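Local atomic coordinates of putative uncharacterized protein (Coprinopsis cinerea, PDB entry 3W9A), a protein that probably hydrolyses beta-glucans with a beta-jelly-roll catalytic domain of glycoside hydrolase family 131. Residues A153-Y161 against L172-L181. Sequence-based numbering, arbitrary orientation.
Sequences ADTWFNFAY and LWASTNGNPL
Phe159 and Leu172 meet on the buried face of an antiparallel beta hairpin, strands 157-164 and 169-176, within one sheet of the GH131 beta-jelly roll. CD1 of Leu172 sits 3.9 Å from Phe159 CD1 and also touches the edge of the Tyr161 ring in its plane, 3.8 Å from Tyr161 CD1. The leucine reaches both rings because its CG stands anti to the backbone N (chi1 -178°). Ala174, the non-hydrogen-bonded partner of Phe159, suits its place because a methyl fits beside the ring, where Trp147 of strand 144-150, in the facing sheet, closes over both. Ala160 and Trp173 form a hydrogen-bonded pair. On the other face Leu181 covers Asn158 and Ala160, its CD2 3.7 Å from Asn158 CB; the solvent side there belongs to partly exposed Ser175 and Trp173, whose NE1 bonds Asp162.

The type II' turn from Thr176 to Asn179 is looser in apolar packing, partly exposed and held mainly by hydrogen bonds. Its second position needs a positive phi, which asparagine tolerates better than most residues. Asn177 N gives to Trp156 O at 2.7 Å, and its OD1 accepts from Trp156 N at 2.9 Å. An alanine here would remove OD1 and would probably leave Trp156 N without its acceptor, though the main-chain bond would remain. Ser175, just before the turn, donates from OG to Asn179 O at 2.6 Å, the hydroxyl lying above the carbonyl plane.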
loop_
_atom_site.group_PDB
_atom_site.type_symbol
_atom_site.label_atom_id
_atom_site.label_comp_id
_atom_site.label_asym_id
_atom_site.label_seq_id
_atom_site.Cartn_x
_atom_site.Cartn_y
_atom_site.Cartn_z
ATOM N N ALA A 153 -16.484 -4.055 2.485
ATOM C CA ALA A 153 -16.594 -2.622 2.274
ATOM C C ALA A 153 -16.518 -1.872 3.601
ATOM O O ALA A 153 -17.091 -2.294 4.602
ATOM C CB ALA A 153 -17.893 -2.273 1.541
ATOM N N ASP A 154 -15.763 -0.777 3.595
ATOM C CA ASP A 154 -15.583 0.116 4.751
ATOM C C ASP A 154 -14.815 -0.411 5.961
ATOM O O ASP A 154 -14.611 0.313 6.921
ATOM C CB ASP A 154 -16.920 0.750 5.145
ATOM C CG ASP A 154 -17.379 1.769 4.107
ATOM O OD1 ASP A 154 -18.341 1.478 3.383
ATOM O OD2 ASP A 154 -16.720 2.829 3.963
ATOM N N THR A 155 -14.348 -1.644 5.898
ATOM C CA THR A 155 -13.475 -2.168 6.926
ATOM C C THR A 155 -12.030 -1.749 6.639
ATOM O O THR A 155 -11.574 -1.821 5.501
ATOM C CB THR A 155 -13.621 -3.688 6.994
ATOM O OG1 THR A 155 -14.993 -3.999 7.292
ATOM C CG2 THR A 155 -12.727 -4.261 8.049
ATOM N N TRP A 156 -11.319 -1.272 7.655
ATOM C CA TRP A 156 -9.940 -0.827 7.450
ATOM C C TRP A 156 -9.054 -1.999 7.771
ATOM O O TRP A 156 -9.085 -2.505 8.873
ATOM C CB TRP A 156 -9.585 0.398 8.300
ATOM C CG TRP A 156 -9.874 1.690 7.623
ATOM C CD1 TRP A 156 -10.965 2.522 7.819
ATOM C CD2 TRP A 156 -9.074 2.318 6.607
ATOM N NE1 TRP A 156 -10.866 3.616 6.997
ATOM C CE2 TRP A 156 -9.726 3.515 6.240
ATOM C CE3 TRP A 156 -7.871 1.975 5.964
ATOM C CZ2 TRP A 156 -9.211 4.380 5.260
ATOM C CZ3 TRP A 156 -7.352 2.847 4.996
ATOM C CH2 TRP A 156 -8.021 4.030 4.657
ATOM N N PHE A 157 -8.301 -2.450 6.776
ATOM C CA PHE A 157 -7.403 -3.574 6.916
ATOM C C PHE A 157 -5.993 -3.074 7.123
ATOM O O PHE A 157 -5.409 -2.401 6.252
ATOM C CB PHE A 157 -7.520 -4.478 5.699
ATOM C CG PHE A 157 -8.854 -5.158 5.600
ATOM C CD1 PHE A 157 -9.107 -6.334 6.319
ATOM C CD2 PHE A 157 -9.876 -4.610 4.826
ATOM C CE1 PHE A 157 -10.344 -6.954 6.246
ATOM C CE2 PHE A 157 -11.115 -5.232 4.743
ATOM C CZ PHE A 157 -11.351 -6.406 5.449
ATOM N N ASN A 158 -5.477 -3.377 8.306
ATOM C CA ASN A 158 -4.148 -2.962 8.724
ATOM C C ASN A 158 -3.202 -4.069 8.411
ATOM O O ASN A 158 -3.510 -5.233 8.666
ATOM C CB ASN A 158 -4.082 -2.699 10.230
ATOM C CG ASN A 158 -5.185 -1.791 10.713
ATOM O OD1 ASN A 158 -5.934 -2.126 11.661
ATOM N ND2 ASN A 158 -5.293 -0.626 10.090
ATOM N N PHE A 159 -2.041 -3.719 7.875
ATOM C CA PHE A 159 -0.996 -4.692 7.610
ATOM C C PHE A 159 0.366 -4.180 7.982
ATOM O O PHE A 159 0.637 -2.959 7.957
ATOM C CB PHE A 159 -0.940 -5.053 6.139
ATOM C CG PHE A 159 -2.191 -5.706 5.612
ATOM C CD1 PHE A 159 -2.422 -7.060 5.818
ATOM C CD2 PHE A 159 -3.117 -4.980 4.895
ATOM C CE1 PHE A 159 -3.556 -7.682 5.311
ATOM C CE2 PHE A 159 -4.257 -5.580 4.387
ATOM C CZ PHE A 159 -4.471 -6.941 4.585
ATOM N N ALA A 160 1.233 -5.127 8.306
ATOM C CA ALA A 160 2.658 -4.910 8.188
ATOM C C ALA A 160 3.347 -6.141 7.595
ATOM O O ALA A 160 3.104 -7.296 8.005
ATOM C CB ALA A 160 3.266 -4.501 9.520
ATOM N N TYR A 161 4.189 -5.887 6.590
ATOM C CA TYR A 161 5.094 -6.883 6.073
ATOM C C TYR A 161 6.322 -6.918 6.995
ATOM O O TYR A 161 7.017 -5.931 7.171
ATOM C CB TYR A 161 5.533 -6.559 4.642
ATOM C CG TYR A 161 4.446 -6.388 3.594
ATOM C CD1 TYR A 161 3.171 -6.950 3.743
ATOM C CD2 TYR A 161 4.711 -5.689 2.427
ATOM C CE1 TYR A 161 2.197 -6.804 2.765
ATOM C CE2 TYR A 161 3.758 -5.552 1.436
ATOM C CZ TYR A 161 2.497 -6.103 1.603
ATOM O OH TYR A 161 1.551 -5.940 0.604
ATOM N N LEU A 172 3.696 -11.799 7.895
ATOM C CA LEU A 172 2.614 -10.830 7.811
ATOM C C LEU A 172 1.983 -10.553 9.181
ATOM O O LEU A 172 1.631 -11.496 9.925
ATOM C CB LEU A 172 1.545 -11.332 6.848
ATOM C CG LEU A 172 0.371 -10.385 6.627
ATOM C CD1 LEU A 172 0.837 -9.177 5.814
ATOM C CD2 LEU A 172 -0.799 -11.108 5.958
ATOM N N TRP A 173 1.857 -9.270 9.516
ATOM C CA TRP A 173 1.056 -8.841 10.657
ATOM C C TRP A 173 -0.248 -8.243 10.103
ATOM O O TRP A 173 -0.241 -7.572 9.071
ATOM C CB TRP A 173 1.802 -7.839 11.531
ATOM C CG TRP A 173 3.059 -8.384 12.142
ATOM C CD1 TRP A 173 4.198 -8.721 11.484
ATOM C CD2 TRP A 173 3.307 -8.641 13.529
ATOM N NE1 TRP A 173 5.146 -9.181 12.373
ATOM C CE2 TRP A 173 4.632 -9.121 13.639
ATOM C CE3 TRP A 173 2.549 -8.483 14.700
ATOM C CZ2 TRP A 173 5.205 -9.489 14.865
ATOM C CZ3 TRP A 173 3.119 -8.839 15.920
ATOM C CH2 TRP A 173 4.439 -9.346 15.989
ATOM N N ALA A 174 -1.362 -8.490 10.774
ATOM C CA ALA A 174 -2.660 -7.997 10.307
ATOM C C ALA A 174 -3.656 -7.775 11.441
ATOM O O ALA A 174 -3.557 -8.368 12.519
ATOM C CB ALA A 174 -3.254 -8.937 9.263
ATOM N N SER A 175 -4.580 -6.861 11.188
ATOM C CA SER A 175 -5.731 -6.616 12.042
ATOM C C SER A 175 -6.689 -5.724 11.262
ATOM O O SER A 175 -6.347 -5.266 10.154
ATOM C CB SER A 175 -5.319 -5.921 13.334
ATOM O OG SER A 175 -5.070 -4.547 13.120
ATOM N N THR A 176 -7.874 -5.483 11.830
ATOM C CA THR A 176 -8.830 -4.532 11.258
ATOM C C THR A 176 -9.031 -3.306 12.161
ATOM O O THR A 176 -8.804 -3.345 13.369
ATOM C CB THR A 176 -10.211 -5.177 10.986
ATOM O OG1 THR A 176 -10.755 -5.679 12.205
ATOM C CG2 THR A 176 -10.092 -6.332 9.990
ATOM N N ASN A 177 -9.441 -2.217 11.533
ATOM C CA ASN A 177 -9.828 -0.981 12.206
ATOM C C ASN A 177 -8.835 -0.538 13.271
ATOM O O ASN A 177 -7.698 -0.263 12.920
ATOM C CB ASN A 177 -11.270 -1.105 12.698
ATOM C CG ASN A 177 -12.230 -1.452 11.563
ATOM O OD1 ASN A 177 -12.122 -0.922 10.448
ATOM N ND2 ASN A 177 -13.162 -2.356 11.832
ATOM N N GLY A 178 -9.252 -0.443 14.539
ATOM C CA GLY A 178 -8.379 0.032 15.624
ATOM C C GLY A 178 -7.700 -1.059 16.439
ATOM O O GLY A 178 -7.048 -0.766 17.443
ATOM N N ASN A 179 -7.834 -2.321 16.022
ATOM C CA ASN A 179 -7.271 -3.444 16.778
ATOM C C ASN A 179 -5.784 -3.580 16.499
ATOM O O ASN A 179 -5.336 -3.276 15.396
ATOM C CB ASN A 179 -7.973 -4.755 16.413
ATOM C CG ASN A 179 -9.473 -4.690 16.626
ATOM O OD1 ASN A 179 -10.251 -5.179 15.811
ATOM N ND2 ASN A 179 -9.883 -4.066 17.709
ATOM N N PRO A 180 -5.009 -4.034 17.495
ATOM C CA PRO A 180 -3.561 -4.090 17.262
ATOM C C PRO A 180 -3.167 -5.199 16.303
ATOM O O PRO A 180 -3.848 -6.231 16.227
ATOM C CB PRO A 180 -2.981 -4.358 18.653
ATOM C CG PRO A 180 -4.117 -4.950 19.441
ATOM C CD PRO A 180 -5.362 -4.298 18.904
ATOM N N LEU A 181 -2.070 -4.990 15.583
ATOM C CA LEU A 181 -1.543 -5.992 14.682
ATOM C C LEU A 181 -1.162 -7.274 15.434
ATOM O O LEU A 181 -0.567 -7.230 16.512
ATOM C CB LEU A 181 -0.308 -5.449 13.942
ATOM C CG LEU A 181 -0.555 -4.280 12.981
ATOM C CD1 LEU A 181 0.759 -3.631 12.552
ATOM C CD2 LEU A 181 -1.348 -4.748 11.770
#